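Local atomic coordinates of ubiquitin conjugating enzyme (Plasmodium yoelii, PDB entry 2PWQ), a protein that probably accepts activated ubiquitin as a thioester and passes it on to a target, as an E2 of the ubiquitin-conjugating enzyme family. Residues V158-A161 with S162-K166; L109-L112 with K113-S117; T65-G69 with G70-L74. One frame throughout, in Å; residues are numbered along the deposited sequence.

Contact 1. Residues V158-A161 with S162-K166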
ATOM      1  N   VAL A 158      -1.600   8.308 -18.072  1.00 41.36           N
ATOM      2  CA  VAL A 158      -2.415   7.113 -18.004  1.00 40.34           C
ATOM      3  C   VAL A 158      -1.655   6.025 -18.743  1.00 40.51           C
ATOM      4  O   VAL A 158      -1.559   4.891 -18.280  1.00 39.36           O
ATOM      5  CB  VAL A 158      -3.844   7.337 -18.592  1.00 40.44           C
ATOM      6  CG1 VAL A 158      -4.591   6.037 -18.709  1.00 39.61           C
ATOM      7  CG2 VAL A 158      -4.614   8.338 -17.736  1.00 36.13           C
ATOM      8  N   LYS A 159      -1.108   6.392 -19.895  1.00 41.29           N
ATOM      9  CA  LYS A 159      -0.359   5.426 -20.711  1.00 40.37           C
ATOM     10  C   LYS A 159       0.919   4.951 -20.047  1.00 39.04           C
ATOM     11  O   LYS A 159       1.217   3.762 -20.102  1.00 40.22           O
ATOM     12  CB  LYS A 159      -0.081   5.957 -22.122  1.00 41.52           C
ATOM     13  CG  LYS A 159      -1.256   5.728 -23.055  1.00 42.51           C
ATOM     14  CD  LYS A 159      -1.385   4.264 -23.368  1.00 45.50           C
ATOM     15  CE  LYS A 159      -2.475   4.042 -24.366  1.00 44.32           C
ATOM     16  NZ  LYS A 159      -2.557   2.601 -24.714  1.00 46.07           N
ATOM     17  N   THR A 160       1.656   5.858 -19.413  1.00 37.47           N
ATOM     18  CA  THR A 160       2.889   5.483 -18.710  1.00 36.51           C
ATOM     19  C   THR A 160       2.577   4.544 -17.510  1.00 36.54           C
ATOM     20  O   THR A 160       3.191   3.481 -17.337  1.00 36.36           O
ATOM     21  CB  THR A 160       3.623   6.743 -18.240  1.00 36.46           C
ATOM     22  OG1 THR A 160       3.982   7.521 -19.384  1.00 36.23           O
ATOM     23  CG2 THR A 160       4.896   6.405 -17.473  1.00 33.52           C
ATOM     24  N   ALA A 161       1.591   4.932 -16.714  1.00 34.85           N
ATOM     25  CA  ALA A 161       1.130   4.134 -15.580  1.00 33.67           C
ATOM     26  C   ALA A 161       0.596   2.778 -16.009  1.00 32.26           C
ATOM     27  O   ALA A 161       0.842   1.781 -15.358  1.00 33.77           O
ATOM     28  CB  ALA A 161       0.093   4.920 -14.768  1.00 32.23           C
ATOM     29  N   SER A 162      -0.120   2.720 -17.106  1.00 31.85           N
ATOM     30  CA  SER A 162      -0.452   1.438 -17.679  1.00 33.27           C
ATOM     31  C   SER A 162       0.742   0.530 -18.171  1.00 34.96           C
ATOM     32  O   SER A 162       0.749  -0.678 -17.903  1.00 35.44           O
ATOM     33  CB  SER A 162      -1.450   1.684 -18.800  1.00 34.63           C
ATOM     34  OG  SER A 162      -1.883   0.434 -19.361  1.00 39.49           O
ATOM     35  N   VAL A 163       1.729   1.102 -18.885  1.00 34.29           N
ATOM     36  CA  VAL A 163       2.930   0.362 -19.284  1.00 34.67           C
ATOM     37  C   VAL A 163       3.566  -0.235 -18.030  1.00 34.05           C
ATOM     38  O   VAL A 163       3.784  -1.432 -17.962  1.00 35.51           O
ATOM     39  CB  VAL A 163       3.976   1.270 -20.090  1.00 33.71           C
ATOM     40  CG1 VAL A 163       5.357   0.558 -20.288  1.00 34.98           C
ATOM     41  CG2 VAL A 163       3.432   1.665 -21.452  1.00 34.85           C
ATOM     42  N   TRP A 164       3.867   0.609 -17.053  1.00 33.98           N
ATOM     43  CA  TRP A 164       4.494   0.174 -15.823  1.00 33.59           C
ATOM     44  C   TRP A 164       3.738  -0.906 -15.049  1.00 34.92           C
ATOM     45  O   TRP A 164       4.379  -1.816 -14.486  1.00 35.46           O
ATOM     46  CB  TRP A 164       4.814   1.368 -14.938  1.00 32.69           C
ATOM     47  CG  TRP A 164       5.972   2.204 -15.426  1.00 32.10           C
ATOM     48  CD1 TRP A 164       6.246   2.565 -16.716  1.00 34.55           C
ATOM     49  CD2 TRP A 164       6.978   2.842 -14.616  1.00 29.36           C
ATOM     50  NE1 TRP A 164       7.378   3.340 -16.762  1.00 33.75           N
ATOM     51  CE2 TRP A 164       7.830   3.543 -15.483  1.00 32.07           C
ATOM     52  CE3 TRP A 164       7.253   2.862 -13.248  1.00 31.07           C
ATOM     53  CZ2 TRP A 164       8.893   4.284 -15.021  1.00 31.75           C
ATOM     54  CZ3 TRP A 164       8.291   3.608 -12.792  1.00 32.28           C
ATOM     55  CH2 TRP A 164       9.115   4.298 -13.666  1.00 31.87           C
ATOM     56  N   THR A 165       2.398  -0.846 -15.060  1.00 34.10           N
ATOM     57  CA  THR A 165       1.582  -1.895 -14.461  1.00 34.87           C
ATOM     58  C   THR A 165       1.764  -3.242 -15.165  1.00 36.04           C
ATOM     59  O   THR A 165       1.910  -4.303 -14.521  1.00 35.46           O
ATOM     60  CB  THR A 165       0.053  -1.544 -14.513  1.00 34.07           C
ATOM     61  OG1 THR A 165      -0.173  -0.354 -13.782  1.00 30.00           O
ATOM     62  CG2 THR A 165      -0.750  -2.643 -13.929  1.00 32.91           C
ATOM     63  N   LYS A 166       1.746  -3.196 -16.494  1.00 37.88           N
ATOM     64  CA  LYS A 166       1.766  -4.423 -17.277  1.00 37.97           C
ATOM     65  C   LYS A 166       3.212  -4.939 -17.373  1.00 38.33           C
ATOM     66  O   LYS A 166       3.420  -6.092 -17.696  1.00 37.90           O
ATOM     67  CB  LYS A 166       1.108  -4.244 -18.660  1.00 38.42           C
ATOM     68  CG  LYS A 166      -0.378  -3.952 -18.601  1.00 40.80           C
ATOM     69  CD  LYS A 166      -1.080  -4.178 -19.922  0.50 40.54           C
ATOM     70  CE  LYS A 166      -2.569  -3.827 -19.805  0.50 41.78           C
ATOM     71  NZ  LYS A 166      -3.307  -4.563 -18.685  0.50 43.34           N
TER
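The flat group here is the indole of Trp164, which lies alongside Thr160 one helical turn earlier. The methyl CG2 of Thr160 reaches the pyrrole side of the indole, 4.0 Å from Trp164 NE1. The carbonyl O of Thr160 approaches the same end of the ring obliquely, 3.2 Å from Trp164 CD1. Both side chains point the same way from the helix. The methyl stands anti to the backbone N of Thr160, which leaves OG1 beside that N, where it bonds back to the carbonyl O of Leu156. Beyond the contact the indole meets the ring of Trp96, with planes at about 55°. It also packs edge-to-face with Phe168.

All these residues but Trp96 belong to helix 154-168, the last helix of the modelled chain and part of the C-terminal helical region of the E2 fold. Regular i to i+4 backbone bonds run through it. The one from Trp164 N to Thr160 O is almost straight, with an angle of 178° at the hydrogen.

Ala161 and Thr165 form the buried side. The carbonyl O of Ala161 takes a bond from Thr165 N at 3.1 Å. Thr165 OG1 lies 2.8 Å from the same Ala161 O, with the carbonyl O of Pro66 as a second possible acceptor for its one proton. With chi1 at -61°, OG1 sits beside its own backbone N and is turned back along the helix. Ala161 and Thr165 both touch the side chain of Tyr67, which joins this helix to the loop before strand 71-77.

Contact 2. Residues L109-L112 with K113-S117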
ATOM      1  N   LEU A 109       2.548   9.174   4.417  1.00 51.21           N
ATOM      2  CA  LEU A 109       1.594   8.623   5.374  1.00 53.06           C
ATOM      3  C   LEU A 109       1.296   9.577   6.535  1.00 53.59           C
ATOM      4  O   LEU A 109       0.868   9.132   7.605  1.00 53.66           O
ATOM      5  CB  LEU A 109       2.054   7.234   5.880  1.00 53.09           C
ATOM      6  CG  LEU A 109       2.277   6.104   4.854  1.00 53.99           C
ATOM      7  CD1 LEU A 109       3.255   5.069   5.396  1.00 54.42           C
ATOM      8  CD2 LEU A 109       0.974   5.445   4.406  1.00 53.57           C
ATOM      9  N   ASP A 110       1.517  10.878   6.314  1.00 54.49           N
ATOM     10  CA  ASP A 110       1.247  11.920   7.319  1.00 55.54           C
ATOM     11  C   ASP A 110      -0.179  11.773   7.849  1.00 55.75           C
ATOM     12  O   ASP A 110      -0.420  11.846   9.056  1.00 55.80           O
ATOM     13  CB  ASP A 110       1.415  13.336   6.731  1.00 55.95           C
ATOM     14  CG  ASP A 110       2.882  13.752   6.511  1.00 56.98           C
ATOM     15  OD1 ASP A 110       3.810  13.171   7.113  1.00 57.30           O
ATOM     16  OD2 ASP A 110       3.098  14.695   5.717  1.00 57.09           O
ATOM     17  N   VAL A 111      -1.117  11.546   6.938  1.00 56.15           N
ATOM     18  CA  VAL A 111      -2.505  11.408   7.320  1.00 56.63           C
ATOM     19  C   VAL A 111      -2.701  10.281   8.332  1.00 57.63           C
ATOM     20  O   VAL A 111      -3.138  10.566   9.447  1.00 57.65           O
ATOM     21  CB  VAL A 111      -3.463  11.318   6.103  1.00 56.43           C
ATOM     22  CG1 VAL A 111      -4.857  10.914   6.551  1.00 55.37           C
ATOM     23  CG2 VAL A 111      -3.510  12.668   5.382  1.00 55.07           C
ATOM     24  N   LEU A 112      -2.373   9.028   7.993  1.00 58.59           N
ATOM     25  CA  LEU A 112      -2.531   7.982   9.017  1.00 59.80           C
ATOM     26  C   LEU A 112      -1.633   8.142  10.239  1.00 60.28           C
ATOM     27  O   LEU A 112      -2.036   7.784  11.337  1.00 60.65           O
ATOM     28  CB  LEU A 112      -2.542   6.543   8.501  1.00 59.82           C
ATOM     29  CG  LEU A 112      -1.536   5.976   7.528  1.00 61.63           C
ATOM     30  CD1 LEU A 112      -1.006   4.657   8.087  1.00 62.45           C
ATOM     31  CD2 LEU A 112      -2.234   5.768   6.185  1.00 63.43           C
ATOM     32  N   LYS A 113      -0.441   8.704  10.058  1.00 60.87           N
ATOM     33  CA  LYS A 113       0.411   9.083  11.188  1.00 61.56           C
ATOM     34  C   LYS A 113      -0.417   9.835  12.234  1.00 62.09           C
ATOM     35  O   LYS A 113      -0.604   9.341  13.343  1.00 62.76           O
ATOM     36  CB  LYS A 113       1.588   9.938  10.717  1.00 61.61           C
ATOM     37  CG  LYS A 113       2.726  10.110  11.705  0.50 61.63           C
ATOM     38  CD  LYS A 113       3.836  10.928  11.059  0.30 61.39           C
ATOM     39  CE  LYS A 113       5.192  10.591  11.642  0.30 60.95           C
ATOM     40  NZ  LYS A 113       6.275  10.938  10.682  0.50 60.49           N
ATOM     41  N   ASN A 114      -0.948  11.004  11.894  1.00 62.07           N
ATOM     42  CA  ASN A 114      -1.690  11.758  12.914  1.00 62.26           C
ATOM     43  C   ASN A 114      -3.145  11.327  13.130  1.00 61.68           C
ATOM     44  O   ASN A 114      -3.771  11.727  14.110  1.00 62.00           O
ATOM     45  CB  ASN A 114      -1.542  13.283  12.759  1.00 62.62           C
ATOM     46  CG  ASN A 114      -1.609  13.750  11.310  1.00 63.85           C
ATOM     47  OD1 ASN A 114      -0.763  14.532  10.863  1.00 64.48           O
ATOM     48  ND2 ASN A 114      -2.622  13.290  10.577  1.00 64.88           N
ATOM     49  N   GLU A 115      -3.678  10.501  12.238  1.00 60.47           N
ATOM     50  CA  GLU A 115      -4.972   9.885  12.497  1.00 59.38           C
ATOM     51  C   GLU A 115      -4.880   8.577  13.303  1.00 57.98           C
ATOM     52  O   GLU A 115      -5.906   8.073  13.768  1.00 57.83           O
ATOM     53  CB  GLU A 115      -5.768   9.663  11.193  1.00 59.79           C
ATOM     54  CG  GLU A 115      -6.356  10.934  10.565  1.00 61.66           C
ATOM     55  CD  GLU A 115      -6.982  11.899  11.604  1.00 65.34           C
ATOM     56  OE1 GLU A 115      -6.370  12.974  11.854  1.00 65.15           O
ATOM     57  OE2 GLU A 115      -8.061  11.572  12.179  1.00 65.20           O
ATOM     58  N   TRP A 116      -3.671   8.029  13.475  1.00 56.49           N
ATOM     59  CA  TRP A 116      -3.547   6.660  13.995  1.00 54.72           C
ATOM     60  C   TRP A 116      -4.102   6.461  15.402  1.00 54.05           C
ATOM     61  O   TRP A 116      -3.875   7.277  16.288  1.00 54.12           O
ATOM     62  CB  TRP A 116      -2.116   6.078  13.898  1.00 54.13           C
ATOM     63  CG  TRP A 116      -2.187   4.602  14.109  1.00 53.24           C
ATOM     64  CD1 TRP A 116      -2.026   3.948  15.285  1.00 52.64           C
ATOM     65  CD2 TRP A 116      -2.545   3.605  13.132  1.00 51.03           C
ATOM     66  NE1 TRP A 116      -2.237   2.600  15.109  1.00 51.94           N
ATOM     67  CE2 TRP A 116      -2.557   2.360  13.799  1.00 50.83           C
ATOM     68  CE3 TRP A 116      -2.835   3.645  11.766  1.00 49.71           C
ATOM     69  CZ2 TRP A 116      -2.856   1.162  13.155  1.00 49.91           C
ATOM     70  CZ3 TRP A 116      -3.132   2.447  11.114  1.00 52.53           C
ATOM     71  CH2 TRP A 116      -3.136   1.218  11.816  1.00 52.65           C
ATOM     72  N   SER A 117      -4.861   5.382  15.564  1.00 53.04           N
ATOM     73  CA  SER A 117      -5.284   4.907  16.867  1.00 52.26           C
ATOM     74  C   SER A 117      -5.484   3.395  16.782  1.00 51.74           C
ATOM     75  O   SER A 117      -5.743   2.852  15.689  1.00 51.70           O
ATOM     76  CB  SER A 117      -6.601   5.574  17.295  1.00 52.39           C
ATOM     77  OG  SER A 117      -7.743   4.852  16.821  1.00 50.46           O
TER
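Leu112 in the last turn of helix 110-115 and Trp116 just after it meet through their side chains. Leu112 CD1 lies 4.2 Å from Trp116 CE3 on the six-membered ring of the indole. With chi1 at 48°, Leu112 CG sits between the backbone N and the carbonyl carbon, and from there CD1 reaches the indole.

The side chain of Trp116 can be followed outward. Its CB packs against the carbonyl O of Leu112 at 3.1 Å. CG stands anti to the backbone N, chi1 -165°, which brings the six-membered ring beside Leu112. CE3 then receives the Leu112 methyl. At the far side of the indole, NE1 bonds to the carbonyl O of Pro83, and the ring also touches Pro86 and Pro87. The indole is thus fixed by a polar bond at NE1 and by apolar packing.

Three backbone bonds hold the short helix: Lys113 N to Leu109 O, Asn114 N to Asp110 O, and Glu115 N to Val111 O. The last, 2.8 Å long, is the most bent, at 146°, just before Trp116 leaves helical geometry.

Leu109 is the N-cap residue and directly follows Cys108, the predicted thioester cysteine. The nearest side-chain atoms of Asp110 and Cys108 are about 3 Å apart. This is the short helix that follows the active-site cysteine in the E2 fold.

Contact 3. Residues T65-G69 with G70-L74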
ATOM      1  N   THR A  65      -8.875   1.645 -13.897  1.00 39.59           N
ATOM      2  CA  THR A  65      -7.809   2.617 -13.629  1.00 37.75           C
ATOM      3  C   THR A  65      -6.608   2.155 -14.427  1.00 37.24           C
ATOM      4  O   THR A  65      -6.612   1.042 -14.938  1.00 38.03           O
ATOM      5  CB  THR A  65      -7.318   2.628 -12.177  1.00 37.59           C
ATOM      6  OG1 THR A  65      -6.542   1.445 -11.921  1.00 35.21           O
ATOM      7  CG2 THR A  65      -8.485   2.768 -11.179  1.00 35.62           C
ATOM      8  N   PRO A  66      -5.575   2.994 -14.508  1.00 36.65           N
ATOM      9  CA  PRO A  66      -4.376   2.478 -15.215  1.00 36.39           C
ATOM     10  C   PRO A  66      -3.641   1.342 -14.449  1.00 37.06           C
ATOM     11  O   PRO A  66      -2.686   0.767 -14.972  1.00 36.19           O
ATOM     12  CB  PRO A  66      -3.518   3.720 -15.379  1.00 35.93           C
ATOM     13  CG  PRO A  66      -3.916   4.650 -14.314  1.00 37.60           C
ATOM     14  CD  PRO A  66      -5.387   4.383 -14.046  1.00 34.40           C
ATOM     15  N   TYR A  67      -4.146   0.980 -13.261  1.00 37.13           N
ATOM     16  CA  TYR A  67      -3.529  -0.038 -12.415  1.00 36.56           C
ATOM     17  C   TYR A  67      -4.217  -1.351 -12.521  1.00 36.44           C
ATOM     18  O   TYR A  67      -3.856  -2.309 -11.844  1.00 36.59           O
ATOM     19  CB  TYR A  67      -3.350   0.448 -10.972  1.00 35.83           C
ATOM     20  CG  TYR A  67      -2.668   1.784 -10.973  1.00 33.55           C
ATOM     21  CD1 TYR A  67      -1.313   1.907 -11.363  1.00 34.69           C
ATOM     22  CD2 TYR A  67      -3.384   2.943 -10.703  1.00 35.40           C
ATOM     23  CE1 TYR A  67      -0.705   3.136 -11.414  1.00 29.63           C
ATOM     24  CE2 TYR A  67      -2.791   4.185 -10.731  1.00 35.87           C
ATOM     25  CZ  TYR A  67      -1.471   4.291 -11.093  1.00 35.86           C
ATOM     26  OH  TYR A  67      -0.915   5.531 -11.108  1.00 34.71           O
ATOM     27  N   GLU A  68      -5.138  -1.427 -13.464  1.00 37.96           N
ATOM     28  CA  GLU A  68      -6.013  -2.576 -13.563  1.00 40.53           C
ATOM     29  C   GLU A  68      -5.223  -3.793 -14.031  1.00 40.98           C
ATOM     30  O   GLU A  68      -4.459  -3.675 -14.983  1.00 41.45           O
ATOM     31  CB  GLU A  68      -7.170  -2.284 -14.507  1.00 41.39           C
ATOM     32  CG  GLU A  68      -8.021  -3.495 -14.796  1.00 44.15           C
ATOM     33  CD  GLU A  68      -9.250  -3.180 -15.633  1.00 49.98           C
ATOM     34  OE1 GLU A  68      -9.611  -1.978 -15.795  1.00 49.71           O
ATOM     35  OE2 GLU A  68      -9.850  -4.165 -16.126  1.00 50.47           O
ATOM     36  N   GLY A  69      -5.432  -4.949 -13.386  1.00 40.71           N
ATOM     37  CA  GLY A  69      -4.660  -6.179 -13.653  1.00 40.14           C
ATOM     38  C   GLY A  69      -3.283  -6.212 -12.991  1.00 39.87           C
ATOM     39  O   GLY A  69      -2.485  -7.151 -13.211  1.00 41.17           O
ATOM     40  N   GLY A  70      -2.985  -5.169 -12.218  1.00 38.72           N
ATOM     41  CA  GLY A  70      -1.750  -5.082 -11.448  1.00 37.40           C
ATOM     42  C   GLY A  70      -1.904  -5.780 -10.113  1.00 37.60           C
ATOM     43  O   GLY A  70      -3.002  -5.822  -9.519  1.00 37.25           O
ATOM     44  N   HIS A  71      -0.791  -6.329  -9.646  1.00 37.57           N
ATOM     45  CA  HIS A  71      -0.684  -6.977  -8.351  1.00 36.89           C
ATOM     46  C   HIS A  71       0.516  -6.306  -7.721  1.00 34.78           C
ATOM     47  O   HIS A  71       1.681  -6.474  -8.201  1.00 33.27           O
ATOM     48  CB  HIS A  71      -0.409  -8.472  -8.534  1.00 38.92           C
ATOM     49  CG  HIS A  71      -1.408  -9.175  -9.396  1.00 43.32           C
ATOM     50  ND1 HIS A  71      -2.584  -9.707  -8.894  1.00 50.36           N
ATOM     51  CD2 HIS A  71      -1.429  -9.406 -10.732  1.00 46.39           C
ATOM     52  CE1 HIS A  71      -3.276 -10.250  -9.883  1.00 50.83           C
ATOM     53  NE2 HIS A  71      -2.596 -10.082 -11.008  1.00 52.09           N
ATOM     54  N   PHE A  72       0.247  -5.506  -6.706  1.00 31.12           N
ATOM     55  CA  PHE A  72       1.254  -4.676  -6.051  1.00 31.23           C
ATOM     56  C   PHE A  72       1.671  -5.160  -4.662  1.00 31.00           C
ATOM     57  O   PHE A  72       0.847  -5.299  -3.724  1.00 31.40           O
ATOM     58  CB  PHE A  72       0.800  -3.184  -6.006  1.00 30.15           C
ATOM     59  CG  PHE A  72       0.479  -2.599  -7.381  1.00 30.68           C
ATOM     60  CD1 PHE A  72      -0.819  -2.704  -7.914  1.00 28.87           C
ATOM     61  CD2 PHE A  72       1.486  -2.011  -8.171  1.00 27.56           C
ATOM     62  CE1 PHE A  72      -1.137  -2.185  -9.162  1.00 29.05           C
ATOM     63  CE2 PHE A  72       1.177  -1.493  -9.454  1.00 26.94           C
ATOM     64  CZ  PHE A  72      -0.111  -1.597  -9.953  1.00 30.44           C
ATOM     65  N   THR A  73       2.971  -5.397  -4.521  1.00 30.42           N
ATOM     66  CA  THR A  73       3.576  -5.842  -3.287  1.00 30.14           C
ATOM     67  C   THR A  73       4.067  -4.640  -2.533  1.00 29.32           C
ATOM     68  O   THR A  73       4.649  -3.740  -3.159  1.00 27.51           O
ATOM     69  CB  THR A  73       4.783  -6.740  -3.605  1.00 31.09           C
ATOM     70  OG1 THR A  73       4.294  -7.865  -4.328  1.00 33.14           O
ATOM     71  CG2 THR A  73       5.435  -7.193  -2.356  1.00 32.37           C
ATOM     72  N   LEU A  74       3.830  -4.627  -1.211  1.00 28.76           N
ATOM     73  CA  LEU A  74       4.307  -3.570  -0.317  1.00 30.73           C
ATOM     74  C   LEU A  74       5.088  -4.187   0.854  1.00 31.89           C
ATOM     75  O   LEU A  74       4.932  -5.359   1.156  1.00 32.86           O
ATOM     76  CB  LEU A  74       3.131  -2.680   0.209  1.00 30.69           C
ATOM     77  CG  LEU A  74       2.175  -1.990  -0.788  1.00 31.69           C
ATOM     78  CD1 LEU A  74       0.977  -2.908  -1.201  1.00 28.76           C
ATOM     79  CD2 LEU A  74       1.661  -0.658  -0.256  1.00 28.52           C
TER
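The carbonyl O of Tyr67 accepts from Gly70 N at 3.0 Å and also meets the edge of the Phe72 ring. This backbone bond closes a type II beta turn from Tyr67 to Gly70, which leads into strand 71-77 of the antiparallel E2 sheet. The bond is bent, 145° at the hydrogen, and the donor is tilted from the carbonyl plane. Gly69 has the positive phi, 79°, expected at the third position of such a turn.

A type I turn from Thr65 to Glu68 comes just before and overlaps it. Glu68 N bonds to Thr65 O across that turn. Thr65 OG1 accepts from Tyr67 N at 2.8 Å, which makes an ST turn, and OG1 is bonded to the carbonyl O of Pro62 as well.

The side chains of Tyr67 and Phe72 meet at about a right angle. Phe72 comes end first: CE1 lies 3.9 Å from Tyr67 CB, and CZ lies 4.0 Å from Tyr67 CD1. The carbonyl O of Tyr67 is in the plane of the Phe72 ring, 3.8 Å from CE1.

One face of the Tyr67 ring carries Pro66 CG, offset toward the rim. Tyr67 OH bonds to the carbonyl O of Trp96, so the buried ring is held at its polar end too. Phe72 continues into the core against Ile95 and Phe91. The imidazole of His71 bends back and brings CD2 to 3.5 Å from Gly69 O.

Overall arrangement
Contacts 1 and 3 form one neighbourhood, with centres 10 Å apart. Helix 154-168 rests on the loop before strand 71-77. Thr165 OG1 lies 3.0 Å from Pro66 O, a probable hydrogen bond. Thr165 CG2 also packs on Gly70 CA at 3.6 Å. Contact 2 stands apart, on the opposite side of the chain's centre. Its centre is 29 Å from that of contact 1 and 24 Å from that of contact 3. Its nearest atoms are about 19 Å and about 8 Å from theirs. Contact 2 adjoins the predicted active-site cysteine, Cys108, whereas contacts 1 and 3 lie away from it, where helix 154-168 packs on the loop that leads into strand 71-77.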